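Local coordinates for protein succinate--CoA ligase subunit alpha (Campylobacter jejuni, PDB 6MEL) that is the alpha subunit of a succinate--CoA ligase, a two-domain protein whose N-terminal part belongs to the Rossmann-like CoA-binding family, at residues A[14-19]-A[33-38]; A[59-64]-A[86-91]. All blocks are in the same frame, centred on the assembly; numbering follows the deposited sequence.

Interaction 1. Residues A[14-19]-A[33-38]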
ATOM      1  N   GLN A  14      12.236   8.357 -19.078  1.00 37.98           N
ATOM      2  CA  GLN A  14      11.175   9.355 -18.981  1.00 37.81           C
ATOM      3  C   GLN A  14      11.396  10.090 -17.653  1.00 37.51           C
ATOM      4  O   GLN A  14      11.618   9.463 -16.604  1.00 38.09           O
ATOM      5  CB  GLN A  14       9.802   8.707 -19.146  1.00 37.95           C
ATOM      6  CG  GLN A  14       9.531   8.161 -20.542  1.00 38.56           C
ATOM      7  CD  GLN A  14       8.306   7.290 -20.628  1.00 37.22           C
ATOM      8  OE1 GLN A  14       8.404   6.086 -20.863  1.00 37.90           O
ATOM      9  NE2 GLN A  14       7.141   7.905 -20.444  1.00 36.96           N
ATOM     10  N   GLY A  15      11.394  11.427 -17.714  1.00 37.53           N
ATOM     11  CA  GLY A  15      11.761  12.273 -16.572  1.00 40.45           C
ATOM     12  C   GLY A  15      13.281  12.407 -16.431  1.00 42.06           C
ATOM     13  O   GLY A  15      13.811  12.580 -15.338  1.00 43.12           O
ATOM     14  N   PHE A  16      13.957  12.476 -17.577  1.00 42.18           N
ATOM     15  CA  PHE A  16      15.396  12.359 -17.686  1.00 42.71           C
ATOM     16  C   PHE A  16      16.135  13.518 -17.003  1.00 44.31           C
ATOM     17  O   PHE A  16      17.214  13.302 -16.531  1.00 46.09           O
ATOM     18  CB  PHE A  16      15.763  12.307 -19.167  1.00 44.42           C
ATOM     19  CG  PHE A  16      17.178  11.957 -19.542  1.00 43.07           C
ATOM     20  CD1 PHE A  16      17.939  11.078 -18.803  1.00 42.50           C
ATOM     21  CD2 PHE A  16      17.714  12.458 -20.720  1.00 46.14           C
ATOM     22  CE1 PHE A  16      19.213  10.717 -19.211  1.00 43.58           C
ATOM     23  CE2 PHE A  16      18.983  12.093 -21.132  1.00 46.51           C
ATOM     24  CZ  PHE A  16      19.736  11.232 -20.372  1.00 43.73           C
ATOM     25  N   THR A  17      15.578  14.735 -16.973  1.00 45.15           N
ATOM     26  CA  THR A  17      16.358  15.883 -16.508  1.00 47.42           C
ATOM     27  C   THR A  17      16.065  16.199 -15.049  1.00 46.28           C
ATOM     28  O   THR A  17      16.689  17.049 -14.522  1.00 47.60           O
ATOM     29  CB  THR A  17      16.164  17.157 -17.343  1.00 46.04           C
ATOM     30  OG1 THR A  17      14.788  17.510 -17.379  1.00 47.67           O
ATOM     31  CG2 THR A  17      16.688  17.003 -18.746  1.00 46.38           C
ATOM     32  N   GLY A  18      15.101  15.527 -14.421  1.00 45.50           N
ATOM     33  CA  GLY A  18      14.915  15.691 -13.019  1.00 46.06           C
ATOM     34  C   GLY A  18      16.189  15.330 -12.245  1.00 49.61           C
ATOM     35  O   GLY A  18      17.045  14.595 -12.722  1.00 45.14           O
ATOM     36  N   LYS A  19      16.287  15.837 -11.016  1.00 51.19           N
ATOM     37  CA  LYS A  19      17.494  15.723 -10.209  1.00 57.54           C
ATOM     38  C   LYS A  19      17.810  14.255  -9.887  1.00 51.39           C
ATOM     39  O   LYS A  19      18.913  13.759 -10.116  1.00 48.22           O
ATOM     40  CB  LYS A  19      17.302  16.524  -8.921  1.00 64.70           C
ATOM     41  CG  LYS A  19      18.471  17.407  -8.541  1.00 77.16           C
ATOM     42  CD  LYS A  19      18.459  17.808  -7.078  1.00 83.72           C
ATOM     43  CE  LYS A  19      19.853  17.945  -6.497  1.00 87.79           C
ATOM     44  NZ  LYS A  19      19.801  18.059  -5.022  1.00 92.06           N
ATOM     45  N   THR A  33      24.696   0.298 -18.541  1.00 45.33           N
ATOM     46  CA  THR A  33      23.386   0.367 -19.206  1.00 45.75           C
ATOM     47  C   THR A  33      23.485   1.245 -20.455  1.00 44.88           C
ATOM     48  O   THR A  33      23.947   2.372 -20.388  1.00 45.92           O
ATOM     49  CB  THR A  33      22.292   0.937 -18.297  1.00 45.08           C
ATOM     50  OG1 THR A  33      22.346   0.265 -17.033  1.00 43.54           O
ATOM     51  CG2 THR A  33      20.914   0.810 -18.915  1.00 45.84           C
ATOM     52  N   ASN A  34      22.962   0.751 -21.568  1.00 42.61           N
ATOM     53  CA  ASN A  34      22.930   1.490 -22.840  1.00 44.20           C
ATOM     54  C   ASN A  34      21.776   2.511 -22.847  1.00 44.31           C
ATOM     55  O   ASN A  34      20.794   2.352 -23.565  1.00 44.60           O
ATOM     56  CB  ASN A  34      22.784   0.519 -24.024  1.00 45.19           C
ATOM     57  CG  ASN A  34      23.019   1.184 -25.375  1.00 49.48           C
ATOM     58  OD1 ASN A  34      23.543   2.279 -25.425  1.00 46.47           O
ATOM     59  ND2 ASN A  34      22.582   0.572 -26.472  1.00 50.30           N
ATOM     60  N   ILE A  35      21.894   3.583 -22.072  1.00 41.56           N
ATOM     61  CA  ILE A  35      20.926   4.623 -22.144  1.00 42.95           C
ATOM     62  C   ILE A  35      21.186   5.457 -23.397  1.00 47.66           C
ATOM     63  O   ILE A  35      22.250   6.064 -23.509  1.00 47.00           O
ATOM     64  CB  ILE A  35      20.931   5.452 -20.853  1.00 41.74           C
ATOM     65  CG1 ILE A  35      20.409   4.602 -19.679  1.00 43.57           C
ATOM     66  CG2 ILE A  35      20.113   6.714 -21.043  1.00 42.49           C
ATOM     67  CD1 ILE A  35      20.372   5.284 -18.346  1.00 44.29           C
ATOM     68  N   VAL A  36      20.180   5.580 -24.277  1.00 43.73           N
ATOM     69  CA  VAL A  36      20.409   6.225 -25.566  1.00 47.41           C
ATOM     70  C   VAL A  36      19.763   7.600 -25.601  1.00 49.39           C
ATOM     71  O   VAL A  36      19.899   8.272 -26.593  1.00 50.04           O
ATOM     72  CB  VAL A  36      19.903   5.381 -26.749  1.00 47.83           C
ATOM     73  CG1 VAL A  36      20.729   4.130 -26.927  1.00 50.10           C
ATOM     74  CG2 VAL A  36      18.429   5.042 -26.590  1.00 49.68           C
ATOM     75  N   GLY A  37      19.058   8.000 -24.544  1.00 46.64           N
ATOM     76  CA  GLY A  37      18.267   9.237 -24.618  1.00 47.70           C
ATOM     77  C   GLY A  37      17.232   9.339 -23.517  1.00 46.32           C
ATOM     78  O   GLY A  37      17.037   8.437 -22.684  1.00 44.53           O
ATOM     79  N   GLY A  38      16.536  10.452 -23.492  1.00 43.36           N
ATOM     80  CA  GLY A  38      15.486  10.617 -22.500  1.00 43.02           C
ATOM     81  C   GLY A  38      14.486  11.665 -22.909  1.00 44.10           C
ATOM     82  O   GLY A  38      14.723  12.401 -23.899  1.00 43.87           O
TER

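Interaction 2. Residues A[59-64]-A[86-91]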
ATOM      1  N   ASP A  59       9.010  10.744 -30.329  1.00 44.42           N
ATOM      2  CA  ASP A  59      10.230  11.339 -30.973  1.00 47.66           C
ATOM      3  C   ASP A  59      11.482  10.541 -30.605  1.00 47.35           C
ATOM      4  O   ASP A  59      12.309  10.246 -31.462  1.00 46.46           O
ATOM      5  CB  ASP A  59      10.445  12.795 -30.555  1.00 52.55           C
ATOM      6  CG  ASP A  59       9.464  13.792 -31.165  1.00 54.95           C
ATOM      7  OD1 ASP A  59       8.782  13.419 -32.108  1.00 56.02           O
ATOM      8  OD2 ASP A  59       9.395  14.942 -30.680  1.00 62.23           O
ATOM      9  N   ALA A  60      11.592  10.139 -29.333  1.00 42.94           N
ATOM     10  CA  ALA A  60      12.740   9.394 -28.867  1.00 43.02           C
ATOM     11  C   ALA A  60      12.809   8.026 -29.550  1.00 45.01           C
ATOM     12  O   ALA A  60      13.892   7.568 -29.942  1.00 44.14           O
ATOM     13  CB  ALA A  60      12.689   9.229 -27.367  1.00 41.95           C
ATOM     14  N   VAL A  61      11.666   7.345 -29.656  1.00 45.40           N
ATOM     15  CA  VAL A  61      11.628   5.994 -30.237  1.00 47.48           C
ATOM     16  C   VAL A  61      11.976   6.060 -31.751  1.00 50.17           C
ATOM     17  O   VAL A  61      12.675   5.206 -32.275  1.00 50.76           O
ATOM     18  CB  VAL A  61      10.260   5.339 -29.986  1.00 46.53           C
ATOM     19  CG1 VAL A  61       9.994   4.194 -30.958  1.00 49.38           C
ATOM     20  CG2 VAL A  61      10.150   4.874 -28.543  1.00 47.79           C
ATOM     21  N   LYS A  62      11.467   7.071 -32.453  1.00 51.39           N
ATOM     22  CA  LYS A  62      11.769   7.278 -33.872  1.00 57.46           C
ATOM     23  C   LYS A  62      13.284   7.510 -34.083  1.00 58.02           C
ATOM     24  O   LYS A  62      13.872   6.903 -34.977  1.00 54.57           O
ATOM     25  CB  LYS A  62      10.929   8.439 -34.403  1.00 62.61           C
ATOM     26  CG  LYS A  62      11.192   8.816 -35.858  1.00 71.75           C
ATOM     27  CD  LYS A  62      10.082   9.651 -36.497  1.00 79.47           C
ATOM     28  CE  LYS A  62      10.115  11.124 -36.125  1.00 82.07           C
ATOM     29  NZ  LYS A  62      10.034  11.971 -37.343  1.00 86.36           N
ATOM     30  N   ALA A  63      13.919   8.333 -33.235  1.00 52.06           N
ATOM     31  CA  ALA A  63      15.330   8.647 -33.394  1.00 51.82           C
ATOM     32  C   ALA A  63      16.202   7.479 -32.927  1.00 53.44           C
ATOM     33  O   ALA A  63      17.172   7.219 -33.576  1.00 51.70           O
ATOM     34  CB  ALA A  63      15.696   9.920 -32.669  1.00 53.10           C
ATOM     35  N   THR A  64      15.869   6.783 -31.824  1.00 50.44           N
ATOM     36  CA  THR A  64      16.823   5.852 -31.176  1.00 47.57           C
ATOM     37  C   THR A  64      16.453   4.379 -31.383  1.00 48.19           C
ATOM     38  O   THR A  64      17.281   3.513 -31.151  1.00 46.10           O
ATOM     39  CB  THR A  64      16.913   6.114 -29.669  1.00 52.63           C
ATOM     40  OG1 THR A  64      15.679   5.724 -29.020  1.00 44.82           O
ATOM     41  CG2 THR A  64      17.263   7.566 -29.432  1.00 51.99           C
ATOM     42  N   ALA A  86       3.369   3.131 -23.973  1.00 35.05           N
ATOM     43  CA  ALA A  86       2.651   2.090 -24.653  1.00 36.03           C
ATOM     44  C   ALA A  86       2.202   2.576 -26.033  1.00 36.54           C
ATOM     45  O   ALA A  86       2.289   1.815 -27.017  1.00 36.52           O
ATOM     46  CB  ALA A  86       1.481   1.621 -23.835  1.00 35.49           C
ATOM     47  N   ASP A  87       1.728   3.812 -26.099  1.00 37.27           N
ATOM     48  CA  ASP A  87       1.295   4.396 -27.372  1.00 39.89           C
ATOM     49  C   ASP A  87       2.448   4.454 -28.387  1.00 40.52           C
ATOM     50  O   ASP A  87       2.242   4.265 -29.555  1.00 39.13           O
ATOM     51  CB  ASP A  87       0.687   5.788 -27.210  1.00 39.22           C
ATOM     52  CG  ASP A  87      -0.221   6.140 -28.379  1.00 41.46           C
ATOM     53  OD1 ASP A  87      -1.306   5.501 -28.471  1.00 39.51           O
ATOM     54  OD2 ASP A  87       0.159   7.056 -29.179  1.00 41.24           O
ATOM     55  N   ALA A  88       3.673   4.690 -27.931  1.00 42.14           N
ATOM     56  CA  ALA A  88       4.820   4.863 -28.850  1.00 42.21           C
ATOM     57  C   ALA A  88       5.444   3.532 -29.294  1.00 42.77           C
ATOM     58  O   ALA A  88       6.376   3.557 -30.078  1.00 44.00           O
ATOM     59  CB  ALA A  88       5.890   5.675 -28.155  1.00 43.04           C
ATOM     60  N   GLY A  89       5.048   2.400 -28.709  1.00 40.82           N
ATOM     61  CA  GLY A  89       5.641   1.088 -29.089  1.00 41.30           C
ATOM     62  C   GLY A  89       6.717   0.579 -28.120  1.00 43.61           C
ATOM     63  O   GLY A  89       7.366  -0.441 -28.400  1.00 42.87           O
ATOM     64  N   ILE A  90       6.880   1.201 -26.941  1.00 38.08           N
ATOM     65  CA  ILE A  90       7.740   0.602 -25.910  1.00 37.79           C
ATOM     66  C   ILE A  90       7.230  -0.794 -25.528  1.00 38.46           C
ATOM     67  O   ILE A  90       6.041  -0.987 -25.400  1.00 38.04           O
ATOM     68  CB  ILE A  90       7.856   1.529 -24.691  1.00 38.98           C
ATOM     69  CG1 ILE A  90       8.500   2.859 -25.082  1.00 39.28           C
ATOM     70  CG2 ILE A  90       8.607   0.850 -23.554  1.00 38.26           C
ATOM     71  CD1 ILE A  90       9.955   2.737 -25.551  1.00 41.62           C
ATOM     72  N   LYS A  91       8.158  -1.748 -25.329  1.00 38.46           N
ATOM     73  CA  LYS A  91       7.815  -3.137 -25.022  1.00 41.17           C
ATOM     74  C   LYS A  91       7.969  -3.470 -23.533  1.00 37.80           C
ATOM     75  O   LYS A  91       7.331  -4.372 -23.054  1.00 37.56           O
ATOM     76  CB  LYS A  91       8.653  -4.086 -25.875  1.00 46.48           C
ATOM     77  CG  LYS A  91       8.339  -3.991 -27.371  1.00 54.51           C
ATOM     78  CD  LYS A  91       6.856  -4.059 -27.702  1.00 61.57           C
ATOM     79  CE  LYS A  91       6.507  -3.575 -29.103  1.00 68.36           C
ATOM     80  NZ  LYS A  91       5.108  -3.069 -29.168  1.00 72.40           N
TER

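Interaction 1. Residues A[14-19]-A[33-38]
The backbones of 14-19 and 33-38 come closest at Phe16 and Gly38, whose CA atoms lie 5.1 Å apart where the loop leaving strand 10-14 passes the end of the neighbouring parallel strand 34-39. Almost all of the contact is made by the Phe16 side chain. With CG anti to the backbone N (chi1 -170°), the ring swings away from the turn and lies along the glycine pair of the strand. Its CD2 atom is 3.4 Å from Gly38 CA, and CB of Phe16 also rests near that carbon, at 3.7 Å. Over one ring face sits the carbonyl carbon of Gly37, 4.0 Å from CE2 of Phe16 and displaced toward the rim. Farther along, Ile35 CG2 comes to 4.5 Å from CE1 of Phe16, a loose apolar touch. A type I turn from Gly15 to Gly18 carries Phe16 and leads to Gly18 at the N-cap of helix 19-31, a glycine-rich beta-loop-alpha connection as in Rossmann-like folds. Outside the two segments, His48 meets the Phe16 ring edge-to-face, and Ala25 of helix 19-31 touches it. Between the segments the contact is van der Waals packing of a buried aromatic on nearly bare backbone, while a backbone hydrogen bond between Phe16 and Ile39, just beyond, also ties the loop to the strand; the close approach depends on Gly38 lacking a side chain, as its CA is turned to the ring.

Interaction 2. Residues A[59-64]-A[86-91]
Val61 faces the end of helix 78-87 and meets it with both methyl groups. Its CG2 lies 3.7 Å from CD1 of Ile90, the two side chains crossing at a slant, and the same methyl is 4.4 Å from CB of Ala88. The other branch, CG1, rests 3.8 Å from the carbonyl O of Ala88, a van der Waals approach to the backbone. This division follows from chi1 of 160°, which sets CG1 anti to the backbone N of Val61 and leaves CG2 anti to the carbonyl carbon. Ile90 reaches the valine with the far end of its chain: both its torsions are close to -60°, and the bent chain delivers CD1.

Behind these groups lie two features of the backbone. Gly89 ends the helix in a Schellman motif, its positive phi (100°) turning the chain so that Ile90 follows Ala88 onto Val61. On the other side, the last turn of helix 57-64 is secured at Ala60 O, which accepts from Thr64 N and, at 2.7 Å, from Thr64 OG1; the two donors arrive from opposite faces of the carbonyl plane.

Val57, one turn before Val61, also touches Ala88 and Ile90, while Met117 packs on Ile90. Helix 57-64 rests through Ala60 on Phe54 of strand 51-54 and Ile39 of strand 34-39, and Lys91 makes backbone bonds to Asp67 and Lys118 as the chain enters strand 92-95. The contact thus joins helix 57-64 to the C-terminal end of helix 78-87 and the turn after it, beside the N-terminal sheet.

In the fold
From the N terminus, strand 10-14 runs into the loop of interaction 1, and the chain returns through helix 19-31 to strand 34-39, so this contact closes a right-handed beta-alpha-beta crossover. Interaction 2 opens only afterwards: helix 57-64, strand 68-71 and helix 78-87 follow, and the second contact sets the side of helix 57-64 against the C-terminal end of helix 78-87 and the turn after it. The two loops are therefore in series, neither nesting nor crossing. Their centres are 14 Å apart, yet they touch directly, Val36 CG2 packing 3.6 Å from Thr64 CB. Strand 34-39 thereby links the sheet-and-loop packing to the helix pair, all within the CoA-binding family region.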